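PDB 5CPG: (R)-specific enoyl-CoA hydratase from Pseudomonas aeruginosa, which catalyses the (R)-specific hydration of trans-2-enoyl-CoA to (R)-3-hydroxyacyl-CoA, and is probably active in the reverse dehydration as members of the MaoC family are. Local coordinates for residues 46-49 with 55-58; 61-66 with 126-131; 69-74 with 101-106; 74-79 with 114-119. One frame throughout, in Å; residues are numbered along the deposited sequence.

Contact 1 of 4, residues 46-49 with 55-58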
loop_
_atom_site.group_PDB
_atom_site.type_symbol
_atom_site.label_atom_id
_atom_site.label_comp_id
_atom_site.label_asym_id
_atom_site.label_seq_id
_atom_site.Cartn_x
_atom_site.Cartn_y
_atom_site.Cartn_z
ATOM N N ALA A 46 3.588 20.546 -13.598
ATOM C CA ALA A 46 2.817 21.455 -14.430
ATOM C C ALA A 46 1.337 21.109 -14.419
ATOM O O ALA A 46 0.472 21.996 -14.328
ATOM C CB ALA A 46 3.354 21.451 -15.841
ATOM N N TYR A 47 1.034 19.818 -14.516
ATOM C CA TYR A 47 -0.350 19.400 -14.379
ATOM C C TYR A 47 -0.914 19.720 -13.001
ATOM O O TYR A 47 -2.031 20.207 -12.869
ATOM C CB TYR A 47 -0.493 17.889 -14.658
ATOM C CG TYR A 47 -1.920 17.435 -14.505
ATOM C CD1 TYR A 47 -2.819 17.548 -15.571
ATOM C CD2 TYR A 47 -2.396 16.924 -13.297
ATOM C CE1 TYR A 47 -4.140 17.141 -15.429
ATOM C CE2 TYR A 47 -3.704 16.562 -13.140
ATOM C CZ TYR A 47 -4.573 16.665 -14.214
ATOM O OH TYR A 47 -5.869 16.267 -14.056
ATOM N N ALA A 48 -0.162 19.418 -11.944
ATOM C CA ALA A 48 -0.734 19.547 -10.618
ATOM C C ALA A 48 -1.014 21.014 -10.352
ATOM O O ALA A 48 -1.905 21.343 -9.607
ATOM C CB ALA A 48 0.218 18.958 -9.552
ATOM N N ALA A 49 -0.233 21.883 -10.975
ATOM C CA ALA A 49 -0.378 23.325 -10.757
ATOM C C ALA A 49 -1.762 23.808 -11.225
ATOM O O ALA A 49 -2.269 24.831 -10.742
ATOM C CB ALA A 49 0.720 24.080 -11.484
ATOM N N GLU A 55 -0.287 21.871 -6.393
ATOM C CA GLU A 55 0.981 21.193 -6.353
ATOM C C GLU A 55 0.683 19.702 -6.310
ATOM O O GLU A 55 -0.483 19.306 -6.154
ATOM C CB GLU A 55 1.792 21.593 -5.103
ATOM C CG GLU A 55 1.016 21.207 -3.846
ATOM C CD GLU A 55 1.679 21.661 -2.538
ATOM O OE1 GLU A 55 2.712 22.354 -2.582
ATOM O OE2 GLU A 55 1.149 21.320 -1.463
ATOM N N ARG A 56 1.712 18.874 -6.461
ATOM C CA ARG A 56 1.482 17.429 -6.496
ATOM C C ARG A 56 1.081 16.892 -5.113
ATOM O O ARG A 56 1.439 17.438 -4.078
ATOM C CB ARG A 56 2.714 16.716 -7.021
ATOM C CG ARG A 56 2.914 16.835 -8.547
ATOM C CD ARG A 56 4.285 16.349 -8.937
ATOM N NE ARG A 56 5.314 17.258 -8.449
ATOM C CZ ARG A 56 6.606 17.083 -8.660
ATOM N NH1 ARG A 56 7.030 16.025 -9.338
ATOM N NH2 ARG A 56 7.483 17.955 -8.181
ATOM N N ILE A 57 0.337 15.795 -5.109
ATOM C CA ILE A 57 -0.076 15.170 -3.848
ATOM C C ILE A 57 0.332 13.680 -3.871
ATOM O O ILE A 57 0.531 13.099 -4.936
ATOM C CB ILE A 57 -1.606 15.290 -3.599
ATOM C CG1 ILE A 57 -2.397 14.475 -4.612
ATOM C CG2 ILE A 57 -2.066 16.748 -3.687
ATOM C CD1 ILE A 57 -3.880 14.479 -4.346
ATOM N N ALA A 58 0.409 13.079 -2.688
ATOM C CA ALA A 58 0.834 11.679 -2.582
ATOM C C ALA A 58 -0.344 10.779 -2.879
ATOM O O ALA A 58 -1.505 11.178 -2.725
ATOM C CB ALA A 58 1.371 11.393 -1.172
#

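Contact 2 of 4, residues 61-66 with 126-131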
loop_
_atom_site.group_PDB
_atom_site.type_symbol
_atom_site.label_atom_id
_atom_site.label_comp_id
_atom_site.label_asym_id
_atom_site.label_seq_id
_atom_site.Cartn_x
_atom_site.Cartn_y
_atom_site.Cartn_z
ATOM N N MET A 61 -2.648 5.516 -0.824
ATOM C CA MET A 61 -2.158 4.242 -0.334
ATOM C C MET A 61 -0.674 4.252 0.070
ATOM O O MET A 61 -0.193 3.259 0.596
ATOM C CB MET A 61 -2.419 3.162 -1.393
ATOM C CG MET A 61 -2.100 1.726 -1.028
ATOM S SD MET A 61 -2.990 1.148 0.426
ATOM C CE MET A 61 -4.637 0.975 -0.267
ATOM N N LEU A 62 0.041 5.358 -0.189
ATOM C CA LEU A 62 1.397 5.507 0.362
ATOM C C LEU A 62 1.336 5.319 1.902
ATOM O O LEU A 62 2.228 4.694 2.495
ATOM C CB LEU A 62 2.010 6.859 -0.013
ATOM C CG LEU A 62 3.413 7.160 0.572
ATOM C CD1 LEU A 62 4.434 6.150 0.080
ATOM C CD2 LEU A 62 3.847 8.579 0.234
ATOM N N SER A 63 0.282 5.786 2.559
ATOM C CA SER A 63 0.206 5.558 3.993
ATOM C C SER A 63 0.077 4.085 4.368
ATOM O O SER A 63 0.570 3.696 5.419
ATOM C CB SER A 63 -0.962 6.321 4.604
ATOM O OG SER A 63 -0.690 7.711 4.611
ATOM N N GLY A 64 -0.589 3.276 3.526
ATOM C CA GLY A 64 -0.671 1.847 3.814
ATOM C C GLY A 64 0.714 1.241 3.730
ATOM O O GLY A 64 1.079 0.410 4.513
ATOM N N ALA A 65 1.495 1.673 2.745
ATOM C CA ALA A 65 2.860 1.232 2.662
ATOM C C ALA A 65 3.678 1.563 3.921
ATOM O O ALA A 65 4.406 0.712 4.442
ATOM C CB ALA A 65 3.529 1.839 1.406
ATOM N N LEU A 66 3.575 2.794 4.389
ATOM C CA LEU A 66 4.331 3.223 5.578
ATOM C C LEU A 66 3.885 2.456 6.818
ATOM O O LEU A 66 4.711 2.016 7.589
ATOM C CB LEU A 66 4.151 4.740 5.788
ATOM C CG LEU A 66 4.745 5.553 4.631
ATOM C CD1 LEU A 66 4.412 7.019 4.841
ATOM C CD2 LEU A 66 6.274 5.342 4.585
ATOM N N LYS A 126 -2.570 16.811 12.233
ATOM C CA LYS A 126 -3.870 16.405 11.719
ATOM C C LYS A 126 -3.803 14.925 11.317
ATOM O O LYS A 126 -2.832 14.503 10.709
ATOM C CB LYS A 126 -4.258 17.259 10.520
ATOM C CG LYS A 126 -4.539 18.711 10.913
ATOM C CD LYS A 126 -5.875 18.803 11.648
ATOM C CE LYS A 126 -6.210 20.246 12.046
ATOM N NZ LYS A 126 -5.532 20.725 13.292
ATOM N N GLN A 127 -4.821 14.142 11.630
ATOM C CA GLN A 127 -4.785 12.724 11.218
ATOM C C GLN A 127 -5.114 12.567 9.718
ATOM O O GLN A 127 -6.113 13.075 9.224
ATOM C CB GLN A 127 -5.747 11.906 12.099
ATOM C CG GLN A 127 -5.672 10.399 11.851
ATOM C CD GLN A 127 -6.362 9.609 12.951
ATOM O OE1 GLN A 127 -7.014 10.183 13.800
ATOM N NE2 GLN A 127 -6.196 8.295 12.945
ATOM N N VAL A 128 -4.264 11.862 8.975
ATOM C CA VAL A 128 -4.517 11.665 7.552
ATOM C C VAL A 128 -5.064 10.267 7.244
ATOM O O VAL A 128 -5.761 10.080 6.269
ATOM C CB VAL A 128 -3.264 11.942 6.729
ATOM C CG1 VAL A 128 -2.834 13.388 6.927
ATOM C CG2 VAL A 128 -2.145 11.021 7.096
ATOM N N VAL A 129 -4.793 9.325 8.123
ATOM C CA VAL A 129 -5.299 7.950 7.977
ATOM C C VAL A 129 -5.629 7.386 9.339
ATOM O O VAL A 129 -4.897 7.576 10.305
ATOM C CB VAL A 129 -4.248 7.008 7.253
ATOM C CG1 VAL A 129 -4.646 5.538 7.349
ATOM C CG2 VAL A 129 -4.118 7.394 5.847
ATOM N N ASP A 130 -6.746 6.662 9.407
ATOM C CA ASP A 130 -7.075 5.904 10.589
ATOM C C ASP A 130 -7.254 4.459 10.168
ATOM O O ASP A 130 -7.619 4.173 9.026
ATOM C CB ASP A 130 -8.363 6.437 11.236
ATOM C CG ASP A 130 -8.574 5.902 12.618
ATOM O OD1 ASP A 130 -7.573 5.611 13.309
ATOM O OD2 ASP A 130 -9.754 5.726 13.001
ATOM N N GLY A 131 -7.037 3.544 11.083
ATOM C CA GLY A 131 -7.238 2.151 10.714
ATOM C C GLY A 131 -6.719 1.187 11.739
ATOM O O GLY A 131 -6.244 1.560 12.803
#

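Contact 3 of 4, residues 69-74 with 101-106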
loop_
_atom_site.group_PDB
_atom_site.type_symbol
_atom_site.label_atom_id
_atom_site.label_comp_id
_atom_site.label_asym_id
_atom_site.label_seq_id
_atom_site.Cartn_x
_atom_site.Cartn_y
_atom_site.Cartn_z
ATOM N N ALA A 69 5.368 -1.015 6.827
ATOM C CA ALA A 69 6.808 -1.039 7.163
ATOM C C ALA A 69 7.000 -0.793 8.681
ATOM O O ALA A 69 7.911 -1.372 9.295
ATOM C CB ALA A 69 7.578 -0.006 6.329
ATOM N N ALA A 70 6.154 0.053 9.275
ATOM C CA ALA A 70 6.242 0.294 10.726
ATOM C C ALA A 70 6.007 -0.999 11.466
ATOM O O ALA A 70 6.693 -1.324 12.417
ATOM C CB ALA A 70 5.228 1.332 11.172
ATOM N N ILE A 71 5.013 -1.750 11.027
ATOM C CA ILE A 71 4.668 -2.984 11.732
ATOM C C ILE A 71 5.798 -4.000 11.545
ATOM O O ILE A 71 6.287 -4.644 12.483
ATOM C CB ILE A 71 3.345 -3.540 11.206
ATOM C CG1 ILE A 71 2.176 -2.589 11.564
ATOM C CG2 ILE A 71 3.135 -4.999 11.661
ATOM C CD1 ILE A 71 0.842 -3.084 10.999
ATOM N N ALA A 72 6.268 -4.103 10.303
ATOM C CA ALA A 72 7.293 -5.072 9.975
ATOM C C ALA A 72 8.668 -4.781 10.504
ATOM O O ALA A 72 9.447 -5.727 10.665
ATOM C CB ALA A 72 7.381 -5.227 8.446
ATOM N N THR A 73 8.988 -3.507 10.734
ATOM C CA THR A 73 10.359 -3.174 11.164
ATOM C C THR A 73 10.459 -2.596 12.564
ATOM O O THR A 73 11.588 -2.539 13.105
ATOM C CB THR A 73 11.075 -2.187 10.184
ATOM O OG1 THR A 73 10.462 -0.895 10.185
ATOM C CG2 THR A 73 11.042 -2.746 8.741
ATOM N N VAL A 74 9.338 -2.178 13.149
ATOM C CA VAL A 74 9.408 -1.495 14.462
ATOM C C VAL A 74 8.579 -2.242 15.501
ATOM O O VAL A 74 9.140 -2.692 16.487
ATOM C CB VAL A 74 8.944 -0.034 14.402
ATOM C CG1 VAL A 74 9.084 0.613 15.779
ATOM C CG2 VAL A 74 9.779 0.750 13.391
ATOM N N VAL A 101 3.627 7.712 11.466
ATOM C CA VAL A 101 2.804 6.548 11.749
ATOM C C VAL A 101 2.862 6.276 13.239
ATOM O O VAL A 101 3.958 6.224 13.832
ATOM C CB VAL A 101 3.275 5.292 10.993
ATOM C CG1 VAL A 101 2.505 4.082 11.477
ATOM C CG2 VAL A 101 3.118 5.501 9.478
ATOM N N GLU A 102 1.693 6.168 13.843
ATOM C CA GLU A 102 1.607 5.765 15.245
ATOM C C GLU A 102 0.950 4.393 15.333
ATOM O O GLU A 102 -0.155 4.222 14.839
ATOM C CB GLU A 102 0.809 6.775 16.062
ATOM C CG GLU A 102 0.808 6.345 17.544
ATOM C CD GLU A 102 -0.178 7.089 18.437
ATOM O OE1 GLU A 102 -1.380 7.200 18.102
ATOM O OE2 GLU A 102 0.268 7.552 19.506
ATOM N N LEU A 103 1.636 3.451 15.944
ATOM C CA LEU A 103 1.081 2.108 16.146
ATOM C C LEU A 103 0.684 1.998 17.593
ATOM O O LEU A 103 1.389 2.495 18.462
ATOM C CB LEU A 103 2.097 1.016 15.818
ATOM C CG LEU A 103 2.670 1.023 14.401
ATOM C CD1 LEU A 103 3.643 -0.139 14.265
ATOM C CD2 LEU A 103 1.511 0.933 13.395
ATOM N N GLU A 104 -0.392 1.275 17.873
ATOM C CA GLU A 104 -0.707 0.999 19.275
ATOM C C GLU A 104 -1.290 -0.405 19.422
ATOM O O GLU A 104 -2.205 -0.743 18.687
ATOM C CB GLU A 104 -1.722 2.005 19.808
ATOM C CG GLU A 104 -1.987 1.798 21.320
ATOM C CD GLU A 104 -3.088 2.723 21.854
ATOM O OE1 GLU A 104 -3.410 3.735 21.189
ATOM O OE2 GLU A 104 -3.643 2.422 22.943
ATOM N N VAL A 105 -0.790 -1.190 20.375
ATOM C CA VAL A 105 -1.356 -2.532 20.587
ATOM C C VAL A 105 -2.751 -2.416 21.229
ATOM O O VAL A 105 -2.886 -1.833 22.314
ATOM C CB VAL A 105 -0.458 -3.405 21.468
ATOM C CG1 VAL A 105 -1.176 -4.740 21.749
ATOM C CG2 VAL A 105 0.950 -3.627 20.840
ATOM N N LEU A 106 -3.795 -2.915 20.550
ATOM C CA LEU A 106 -5.165 -2.754 21.061
ATOM C C LEU A 106 -5.604 -3.994 21.830
ATOM O O LEU A 106 -6.244 -3.896 22.883
ATOM C CB LEU A 106 -6.177 -2.488 19.934
ATOM C CG LEU A 106 -6.113 -1.188 19.139
ATOM C CD1 LEU A 106 -7.155 -1.190 18.077
ATOM C CD2 LEU A 106 -6.312 0.057 20.087
#

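Contact 4 of 4, residues 74-79 with 114-119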
loop_
_atom_site.group_PDB
_atom_site.type_symbol
_atom_site.label_atom_id
_atom_site.label_comp_id
_atom_site.label_asym_id
_atom_site.label_seq_id
_atom_site.Cartn_x
_atom_site.Cartn_y
_atom_site.Cartn_z
ATOM N N VAL A 74 9.338 -2.178 13.149
ATOM C CA VAL A 74 9.408 -1.495 14.462
ATOM C C VAL A 74 8.579 -2.242 15.501
ATOM O O VAL A 74 9.140 -2.692 16.487
ATOM C CB VAL A 74 8.944 -0.034 14.402
ATOM C CG1 VAL A 74 9.084 0.613 15.779
ATOM C CG2 VAL A 74 9.779 0.750 13.391
ATOM N N LEU A 75 7.264 -2.397 15.275
ATOM C CA LEU A 75 6.417 -3.054 16.283
ATOM C C LEU A 75 5.295 -3.896 15.646
ATOM O O LEU A 75 4.379 -3.340 15.027
ATOM C CB LEU A 75 5.817 -2.002 17.212
ATOM C CG LEU A 75 4.933 -2.484 18.375
ATOM C CD1 LEU A 75 5.800 -3.118 19.461
ATOM C CD2 LEU A 75 3.987 -1.408 18.990
ATOM N N PRO A 76 5.341 -5.218 15.835
ATOM C CA PRO A 76 6.354 -5.974 16.600
ATOM C C PRO A 76 7.681 -6.181 15.892
ATOM O O PRO A 76 8.632 -6.631 16.504
ATOM C CB PRO A 76 5.668 -7.344 16.852
ATOM C CG PRO A 76 4.233 -7.142 16.461
ATOM C CD PRO A 76 4.268 -6.114 15.375
ATOM N N GLY A 77 7.759 -5.896 14.596
ATOM C CA GLY A 77 9.029 -6.006 13.911
ATOM C C GLY A 77 9.271 -7.343 13.259
ATOM O O GLY A 77 8.334 -8.081 12.939
ATOM N N PRO A 78 10.550 -7.692 13.036
ATOM C CA PRO A 78 10.834 -8.931 12.288
ATOM C C PRO A 78 10.155 -10.205 12.811
ATOM O O PRO A 78 10.128 -10.431 14.010
ATOM C CB PRO A 78 12.355 -9.042 12.394
ATOM C CG PRO A 78 12.803 -7.637 12.437
ATOM C CD PRO A 78 11.764 -6.879 13.239
ATOM N N GLY A 79 9.590 -11.006 11.904
ATOM C CA GLY A 79 8.892 -12.218 12.259
ATOM C C GLY A 79 7.367 -12.098 12.295
ATOM O O GLY A 79 6.688 -13.066 12.469
ATOM N N VAL A 114 -2.573 -10.244 17.176
ATOM C CA VAL A 114 -2.616 -8.912 17.776
ATOM C C VAL A 114 -3.430 -8.001 16.891
ATOM O O VAL A 114 -3.366 -8.117 15.663
ATOM C CB VAL A 114 -1.197 -8.357 17.967
ATOM C CG1 VAL A 114 -1.206 -6.923 18.473
ATOM C CG2 VAL A 114 -0.386 -9.221 18.925
ATOM N N ARG A 115 -4.289 -7.178 17.503
ATOM C CA ARG A 115 -4.967 -6.099 16.814
ATOM C C ARG A 115 -4.225 -4.800 17.137
ATOM O O ARG A 115 -3.992 -4.492 18.299
ATOM C CB ARG A 115 -6.452 -6.037 17.239
ATOM C CG ARG A 115 -7.223 -4.891 16.670
ATOM C CD ARG A 115 -8.736 -5.007 16.874
ATOM N NE ARG A 115 -9.262 -6.098 16.064
ATOM C CZ ARG A 115 -9.726 -7.242 16.557
ATOM N NH1 ARG A 115 -10.170 -8.180 15.727
ATOM N NH2 ARG A 115 -9.756 -7.437 17.873
ATOM N N MET A 116 -3.796 -4.084 16.097
ATOM C CA MET A 116 -2.893 -2.944 16.223
ATOM C C MET A 116 -3.592 -1.752 15.649
ATOM O O MET A 116 -4.099 -1.821 14.505
ATOM C CB MET A 116 -1.574 -3.205 15.467
ATOM C CG MET A 116 -0.532 -2.147 15.673
ATOM S SD MET A 116 0.457 -2.415 17.171
ATOM C CE MET A 116 0.872 -4.120 16.878
ATOM N N ALA A 117 -3.693 -0.664 16.417
ATOM C CA ALA A 117 -4.219 0.556 15.832
ATOM C C ALA A 117 -3.123 1.133 14.924
ATOM O O ALA A 117 -1.953 1.036 15.270
ATOM C CB ALA A 117 -4.598 1.564 16.905
ATOM N N THR A 118 -3.491 1.679 13.765
ATOM C CA THR A 118 -2.495 2.171 12.806
ATOM C C THR A 118 -2.935 3.548 12.338
ATOM O O THR A 118 -3.781 3.672 11.472
ATOM C CB THR A 118 -2.319 1.204 11.598
ATOM O OG1 THR A 118 -3.575 1.071 10.924
ATOM C CG2 THR A 118 -1.886 -0.184 12.072
ATOM N N ARG A 119 -2.410 4.608 12.961
ATOM C CA ARG A 119 -2.842 5.965 12.665
ATOM C C ARG A 119 -1.707 6.707 11.981
ATOM O O ARG A 119 -0.539 6.412 12.268
ATOM C CB ARG A 119 -3.232 6.714 13.956
ATOM C CG ARG A 119 -4.216 5.906 14.845
ATOM C CD ARG A 119 -4.232 6.426 16.289
ATOM N NE ARG A 119 -5.053 5.544 17.155
ATOM C CZ ARG A 119 -4.641 4.978 18.290
ATOM N NH1 ARG A 119 -3.427 5.207 18.781
ATOM N NH2 ARG A 119 -5.479 4.210 18.977
#

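Contact 1 of 4, residues 46-49 with 55-58
Ala48, near the end of helix 45-49, meets the chain again at Glu55 and Arg56, after the five-residue connection 50-54. Tyr47 turns its ring to Pro40. Its backbone N is bonded to Asp44 OD1 at the start of the helix, whereas its carbonyl is bonded to the hydroxyl of Thr50, which ties the helix to what follows. Next comes Ala48, which does the touching. Its methyl is set squarely over one face of the Glu55-Arg56 peptide group, with Ala48 CB 3.4 Å from Glu55 C and likewise 3.4 Å from Arg56 N. A second carbon arrives at its flank: Arg56 CG lies 3.6 Å from Ala48 CB. Arg56 has CG anti to the carbonyl carbon (chi1 -76°), which swings the chain back beside the helix, and a bend at chi3 then carries the guanidinium away to Glu25, with which NH1 forms a salt bridge, and to the carbonyl of Leu43. Ala48 O is held in turn by the hydroxyl of Thr51, a second tie to the connection. Between the two segments the contact is therefore purely van der Waals, one methyl against a flat peptide and a methylene, while the polar grip comes from neighbours. In the fold, the 55-58 segment runs between helix 45-49 and helix 62-73, with Arg56 and Ala58 packed on Leu28 of helix 25-35 and backbone bonds to Val41, Val93 and Leu95; this peripheral location is consistent with the overhang characteristic of (R)-hydratases.

Contact 2 of 4, residues 61-66 with 126-131
Ser63 and Val129 meet where the central helix of the hot-dog fold, 62-73, lies against strand 127-136 of the antiparallel sheet that curls around it. The serine turns the broad side of its CB-OG bond to one valine methyl: Val129 CG2 is 3.6 Å from Ser63 CB and 3.7 Å from Ser63 OG, so the methyl is nearly equidistant from both ends of the bond. The torsions explain the match. Ser63 OG stands beside its own backbone N (chi1 -71°), while on the valine CG2, anti to the carbonyl carbon, is the branch that reaches the helix. Val128 adds a looser touch, its CG2 4.4 Å from Ser63 OG. That two successive strand residues both lean to the helix reflects a classic beta bulge, in which Val128 and Val129 together face Val120 on the neighbouring strand. Farther out, Val129 also packs on Leu87 and Phe89 of strand 81-89, and Ser63 on Leu99. Other residues of the helix serve the dimer: Leu62 meets Val34 and Ala65 meets Phe31 of the second subunit. The bulged strand is braced by the side-chain amide of Gln127, which folds along its own strand across the bulge. Its NE2 donates to Val129 O at 3.0 Å, with an N-H...O angle of 157°; the acceptor lies close to the plane of the amide, yet the nitrogen itself stands above the carbonyl plane, 37° out of it.

Contact 3 of 4, residues 69-74 with 101-106
Leu103 is the knuckle of the strand that presses into helix 62-73, and its methyl CD1 touches two successive helix residues. It lies 3.8 Å from Ala70 CB and 3.8 Å from Ala70 O, and it is also 3.9 Å from Ile71 CG1. The leucine reaches that far because CD1 stands anti to CA (chi2 -179°), at the far end of the chain toward the helix. Ile71 passes it at about a right angle, with its CG1 arm, the branch beside the backbone N, running across the leucine's end. Ala70 is flanked as well by Val101, two residues back along the strand, whose CG1 sits 3.9 Å from Ala70 CB; the small methyl thus lies between two larger side chains of the same strand face. In the next shell, Tyr19 packs on Ala70, Thr118 and Leu75 on Leu103, and Ala133 and Ile135 on Ile71. The helix end is secured by its own polar groups: Ala69 O accepts both Thr73 N and, at 2.7 Å, Thr73 OG1, which approach from opposite faces of the carbonyl plane. Nearby, Ala72 O is bonded to Asn39 of the second subunit. The strand's other face is charged, with Glu102 and Glu104 both in salt bridges to Arg119. The axes of helix segment 69-73 and strand segment 101-106 come within 9.5 Å, at 55° between their N-to-C directions, an inclined helix wrapped by an antiparallel sheet through a layer of aliphatic side chains, as expected of the hot-dog fold.

Contact 4 of 4, residues 74-79 with 114-119
Met116 lays its thioether end across Leu75 and Pro76, in the loop that leaves the central helix. Its SD is 4.1 Å from Leu75 CD2, and the two side chains pass at a slant. The terminal methyl goes further, with Met116 CE 4.0 Å from Leu75 O and 4.2 Å from Pro76 CD. Two bends in the methionine chain, at chi2 (85°) and chi3 (50°), curl its end over so that the sulfur meets the Leu75 side chain and the methyl its carbonyl and the proline ring. The loop presents its matching surface through a cis peptide bond before Pro76: this isomer puts the carbonyl oxygen of Leu75 and CD of the proline ring on the same side of the C-N bond, and CE lies obliquely above the peptide plane, displaced beyond that side. Leu75, with CG anti to the backbone N, brings its branched end nearer to the strand than its first bond would suggest. Around the trio, Pro76 packs on Leu11, Pro138 and Ile135, Leu75 on Ala17 and Gln15, and Met116 on Val105, while the loop backbone is held by bonds from Pro76 to Ile6 and from Gly77 to Ile71. Pro78 touches Asn39 of the second subunit. On the strand, Arg115 and Arg119 are engaged elsewhere, in salt bridges with Glu107 and with Glu102 and Glu104. The chemistry here is thus dispersion between a polarisable sulfur, aliphatic carbons and one peptide group, giving undirected cohesion at ordinary van der Waals distances; the path of the loop is probably set more by its cis proline and by backbone bonds outside the contact.

How the contacts relate
Contacts 2, 3 and 4 form the buried interior, whereas contact 1 lies at the periphery, about 19 Å centre to centre from contact 2 and on the opposite side of the chain's centre from contact 4. Contacts 2 and 3 use successive parts of helix 62-73 against one sheet and meet through Leu66 CB and Val101 CG2, 3.9 Å apart. Contacts 3 and 4 share Val74 and sit on adjacent strands, joined by the probable hydrogen bond between Glu104 O and Ala117 N at 2.7 Å. In all four, segments meet by van der Waals contact without cross-segment hydrogen bonds; only contacts 3 and 4 join apolar side chains, contacts 1 and 2 involving peptide and serine.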